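Local atomic coordinates of squalene synthase HpnC (Alicyclobacillus acidocaldarius subsp. acidocaldarius, PDB entry 4HD1), a protein that probably takes part in making squalene or its hydroxylated precursor from isoprenoid diphosphates. Residues Arg229-Val234 against Leu244-Gly249; Ala168-Asp173 against Arg182-Arg187. One frame throughout, in Å; residues are numbered along the deposited sequence.

In the fold
Interaction 2 comes first along the chain. It sets the C-terminal turn of helix 152-172 against the loop 182-187 that follows helix 174-179, and it is buried among helices. Interaction 1 follows after helix 207-227, where the connection 229-234 is tied to helix 236-257. Their centres lie about 23 Å apart, yet helices 152-172 and 236-257 run past both places: L230 packs on the former, whereas A168 and M171 pack on the latter. The backbone of G249 also touches A168 directly. Both contacts join parts close in sequence, and the packing of helices 152-172 and 236-257 connects them, one at a hairpin bend and the other beside D173 and D177, which fit the second aspartate-rich motif of this family.

Interaction 1: Arg229-Val234 against Leu244-Gly249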
# COMPACT_ATOMS: atom_id res chain seq x y z
N ARG A 229 -7.03 12.61 11.73
CA ARG A 229 -8.18 13.49 11.52
C ARG A 229 -9.25 12.86 10.63
O ARG A 229 -10.44 13.13 10.79
CB ARG A 229 -7.73 14.86 10.99
CG ARG A 229 -8.84 15.88 10.77
CD ARG A 229 -9.48 16.34 12.07
NE ARG A 229 -10.72 17.07 11.81
CZ ARG A 229 -11.72 17.19 12.67
NH1 ARG A 229 -11.64 16.61 13.87
NH2 ARG A 229 -12.82 17.87 12.34
N LEU A 230 -8.83 12.01 9.69
CA LEU A 230 -9.74 11.31 8.78
C LEU A 230 -10.78 10.46 9.53
O LEU A 230 -11.94 10.32 9.10
CB LEU A 230 -8.94 10.47 7.77
CG LEU A 230 -9.70 9.74 6.66
CD1 LEU A 230 -10.57 10.70 5.85
CD2 LEU A 230 -8.76 8.95 5.74
N GLU A 231 -10.37 9.91 10.67
CA GLU A 231 -11.27 9.11 11.51
C GLU A 231 -12.54 9.85 11.93
O GLU A 231 -13.54 9.21 12.26
CB GLU A 231 -10.52 8.56 12.73
CG GLU A 231 -9.47 7.53 12.35
CD GLU A 231 -8.43 7.29 13.44
OE1 GLU A 231 -8.72 7.53 14.63
OE2 GLU A 231 -7.32 6.84 13.08
N SER A 232 -12.53 11.19 11.92
CA SER A 232 -13.72 11.96 12.29
C SER A 232 -14.59 12.34 11.09
O SER A 232 -15.60 13.03 11.25
CB SER A 232 -13.34 13.23 13.05
OG SER A 232 -12.45 12.93 14.11
N LEU A 233 -14.20 11.90 9.89
CA LEU A 233 -14.81 12.40 8.65
C LEU A 233 -15.42 11.30 7.78
O LEU A 233 -15.80 11.54 6.62
CB LEU A 233 -13.78 13.20 7.84
CG LEU A 233 -12.97 14.29 8.54
CD1 LEU A 233 -11.98 14.94 7.57
CD2 LEU A 233 -13.88 15.36 9.14
N VAL A 234 -15.52 10.09 8.34
CA VAL A 234 -15.96 8.92 7.57
C VAL A 234 -16.99 8.10 8.36
O VAL A 234 -17.11 8.30 9.58
CB VAL A 234 -14.76 8.03 7.15
CG1 VAL A 234 -13.83 8.81 6.23
CG2 VAL A 234 -14.00 7.51 8.36
N LEU A 244 -7.50 1.25 13.43
CA LEU A 244 -6.76 0.03 13.61
C LEU A 244 -5.51 -0.06 12.73
O LEU A 244 -4.47 -0.53 13.20
CB LEU A 244 -7.70 -1.14 13.39
CG LEU A 244 -7.02 -2.50 13.33
CD1 LEU A 244 -6.43 -2.86 14.69
CD2 LEU A 244 -8.04 -3.55 12.91
N TYR A 245 -5.58 0.38 11.48
CA TYR A 245 -4.35 0.53 10.69
C TYR A 245 -3.37 1.44 11.43
O TYR A 245 -2.18 1.13 11.54
CB TYR A 245 -4.63 1.09 9.29
CG TYR A 245 -5.54 0.26 8.41
CD1 TYR A 245 -5.63 -1.13 8.55
CD2 TYR A 245 -6.28 0.87 7.39
CE1 TYR A 245 -6.46 -1.88 7.73
CE2 TYR A 245 -7.11 0.13 6.56
CZ TYR A 245 -7.19 -1.25 6.73
OH TYR A 245 -8.01 -1.98 5.90
N ARG A 246 -3.88 2.57 11.95
CA ARG A 246 -3.05 3.53 12.68
C ARG A 246 -2.40 2.88 13.90
O ARG A 246 -1.20 3.03 14.12
CB ARG A 246 -3.85 4.78 13.09
CG ARG A 246 -3.15 5.63 14.15
CD ARG A 246 -3.81 6.98 14.42
NE ARG A 246 -5.18 6.90 14.94
CZ ARG A 246 -5.52 6.68 16.21
NH1 ARG A 246 -4.59 6.47 17.14
NH2 ARG A 246 -6.80 6.65 16.54
N LEU A 247 -3.19 2.14 14.68
CA LEU A 247 -2.69 1.50 15.89
C LEU A 247 -1.56 0.53 15.55
O LEU A 247 -0.52 0.54 16.21
CB LEU A 247 -3.81 0.79 16.66
CG LEU A 247 -4.85 1.71 17.31
CD1 LEU A 247 -6.02 0.90 17.86
CD2 LEU A 247 -4.24 2.62 18.38
N GLY A 248 -1.76 -0.27 14.51
CA GLY A 248 -0.76 -1.22 14.03
C GLY A 248 0.53 -0.53 13.65
O GLY A 248 1.62 -0.96 14.04
N GLY A 249 0.40 0.55 12.88
CA GLY A 249 1.55 1.35 12.47
C GLY A 249 2.27 2.00 13.63
O GLY A 249 3.49 2.02 13.67
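The helical hairpin formed by helices 207-227 and 236-257 is braced near its bend by a salt bridge between E231, on the short 3-10 turn of the connection, and R246, on the second helix. The backbones stay 10.0 Å apart between E231 CA and R246 CA, so the two side chains do the bridging. R246 presents its guanidinium side-on: NE reaches E231 OE2 at 2.8 Å, and NH2 reaches E231 OE1 at 2.8 Å. Each oxygen receives its N-H through the syn lone pair, and both bonds are nearly straight (167° at NE, 165° at NH2). Carboxylate and guanidinium are almost coplanar, with 25° between their planes, and this paired grip fixes the rotation of both groups. The glutamate gets there extended beyond CG, while the arginine chain bends at chi3 and turns its NE edge toward the acid.

On the far nitrogen, NH1, R246 has a long, weak ion pair with E250 one turn along the helix; R228 also comes close to it, and the negative charge of E231 may help to offset that crowding of like charges. The side chain of E231 also touches L242 and K243 of its partner helix, while L230 packs on L157 of helix 152-172. A bidentate, side-on carboxylate-guanidinium pair thus ties the connection of an antiparallel helical hairpin to its own second helix.

Interaction 2: Ala168-Asp173 against Arg182-Arg187; sequences ANHMQD and RIYVPR
The last turn of helix 152-172 approaches the irregular segment 182-187 most closely at H170 and Y184, whose CA atoms are 6.7 Å apart, with M171 and V185 next at 7.7 Å between CA atoms. The two rings of the first pair form an offset face-to-face stack, their centroids 3.9 Å apart and their planes 16° from parallel. The imidazole lies with CE1 over the middle of the phenol ring of Y184, 3.4 Å above its plane, whereas Y184 CG sits toward the rim of the imidazole. Y184 CB adds a CH-pi contact over the same histidine face, 4.0 Å from the ring centroid.

The side chains of H170 and Y184 also touch D177, which with D173 fits the second aspartate-rich motif of squalene and phytoene synthases; in relatives that motif helps bind the diphosphate through magnesium, so the stack probably borders the active site. Beyond the stack, Y184 OH is hydrogen-bonded to OD1 of D116, which anchors the polar end of the tyrosine. Alongside, the selenomethionine M171 bends at chi2 and chi3 to carry CE to V185 CG2 at 4.2 Å, an apolar touch near C212 and E216 of helix 207-227.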
# COMPACT_ATOMS: atom_id res chain seq x y z
N ALA A 168 6.88 3.14 8.35
CA ALA A 168 6.97 2.26 9.52
C ALA A 168 7.41 0.85 9.13
O ALA A 168 8.31 0.28 9.76
CB ALA A 168 5.65 2.22 10.29
N ASN A 169 6.78 0.31 8.09
CA ASN A 169 7.12 -1.02 7.57
C ASN A 169 8.52 -1.11 6.96
O ASN A 169 9.22 -2.08 7.20
CB ASN A 169 6.07 -1.51 6.58
CG ASN A 169 4.84 -2.03 7.28
OD1 ASN A 169 4.90 -3.04 7.98
ND2 ASN A 169 3.72 -1.34 7.11
N HIS A 170 8.91 -0.09 6.19
CA HIS A 170 10.28 -0.01 5.68
C HIS A 170 11.28 -0.07 6.79
O HIS A 170 12.27 -0.81 6.71
CB HIS A 170 10.49 1.27 4.87
CG HIS A 170 9.95 1.21 3.46
ND1 HIS A 170 9.98 0.09 2.71
CD2 HIS A 170 9.38 2.21 2.66
CE1 HIS A 170 9.44 0.35 1.50
NE2 HIS A 170 9.07 1.65 1.48
N MSE A 171 11.04 0.69 7.85
CA MSE A 171 11.99 0.80 8.95
C MSE A 171 12.17 -0.50 9.74
O MSE A 171 13.28 -0.86 10.10
CB MSE A 171 11.65 1.97 9.87
CG MSE A 171 11.71 3.35 9.20
SE MSE A 171 13.38 3.73 8.25
CE MSE A 171 12.89 3.27 6.41
N GLN A 172 11.07 -1.21 9.99
CA GLN A 172 11.18 -2.51 10.66
C GLN A 172 11.71 -3.61 9.72
O GLN A 172 12.00 -4.71 10.18
CB GLN A 172 9.84 -2.92 11.28
CG GLN A 172 8.82 -3.45 10.29
CD GLN A 172 7.74 -4.31 10.94
OE1 GLN A 172 7.77 -4.57 12.15
NE2 GLN A 172 6.79 -4.75 10.14
N ASP A 173 11.86 -3.30 8.44
CA ASP A 173 12.26 -4.29 7.44
C ASP A 173 13.59 -3.99 6.73
O ASP A 173 13.80 -4.45 5.61
CB ASP A 173 11.16 -4.48 6.38
CG ASP A 173 9.93 -5.21 6.92
OD1 ASP A 173 10.01 -5.84 8.00
OD2 ASP A 173 8.88 -5.15 6.24
N ARG A 182 17.91 -3.91 -1.78
CA ARG A 182 17.29 -2.59 -1.67
C ARG A 182 17.49 -1.93 -0.32
O ARG A 182 17.44 -2.58 0.72
CB ARG A 182 15.79 -2.66 -1.92
CG ARG A 182 15.42 -3.10 -3.32
CD ARG A 182 13.96 -3.52 -3.37
NE ARG A 182 13.67 -4.09 -4.68
CZ ARG A 182 13.54 -3.37 -5.79
NH1 ARG A 182 13.66 -2.05 -5.76
NH2 ARG A 182 13.28 -3.98 -6.94
N ILE A 183 17.70 -0.61 -0.36
CA ILE A 183 17.72 0.20 0.85
C ILE A 183 16.80 1.40 0.65
O ILE A 183 16.95 2.17 -0.31
CB ILE A 183 19.14 0.67 1.22
CG1 ILE A 183 20.09 -0.54 1.32
CG2 ILE A 183 19.11 1.47 2.53
CD1 ILE A 183 21.57 -0.18 1.38
N TYR A 184 15.84 1.55 1.56
CA TYR A 184 14.84 2.62 1.50
C TYR A 184 15.20 3.81 2.39
O TYR A 184 14.64 4.90 2.21
CB TYR A 184 13.45 2.07 1.86
CG TYR A 184 12.91 1.14 0.81
CD1 TYR A 184 12.33 1.63 -0.36
CD2 TYR A 184 12.99 -0.24 0.97
CE1 TYR A 184 11.84 0.78 -1.34
CE2 TYR A 184 12.49 -1.11 -0.01
CZ TYR A 184 11.92 -0.59 -1.16
OH TYR A 184 11.43 -1.43 -2.13
N VAL A 185 16.13 3.61 3.33
CA VAL A 185 16.59 4.71 4.17
C VAL A 185 17.24 5.76 3.27
O VAL A 185 18.14 5.42 2.52
CB VAL A 185 17.60 4.24 5.24
CG1 VAL A 185 17.91 5.37 6.20
CG2 VAL A 185 17.05 3.05 6.02
N PRO A 186 16.75 7.01 3.31
CA PRO A 186 17.31 8.04 2.43
C PRO A 186 18.79 8.31 2.68
O PRO A 186 19.23 8.34 3.84
CB PRO A 186 16.46 9.27 2.75
CG PRO A 186 15.18 8.72 3.29
CD PRO A 186 15.59 7.51 4.07
N ARG A 187 19.54 8.51 1.60
CA ARG A 187 20.99 8.72 1.64
C ARG A 187 21.37 9.99 2.41
O ARG A 187 22.32 9.98 3.19
CB ARG A 187 21.57 8.76 0.21
CG ARG A 187 22.98 8.18 0.09
CD ARG A 187 23.61 8.46 -1.28
NE ARG A 187 23.65 7.28 -2.14
CZ ARG A 187 22.60 6.82 -2.83
NH1 ARG A 187 21.43 7.45 -2.76
NH2 ARG A 187 22.73 5.74 -3.59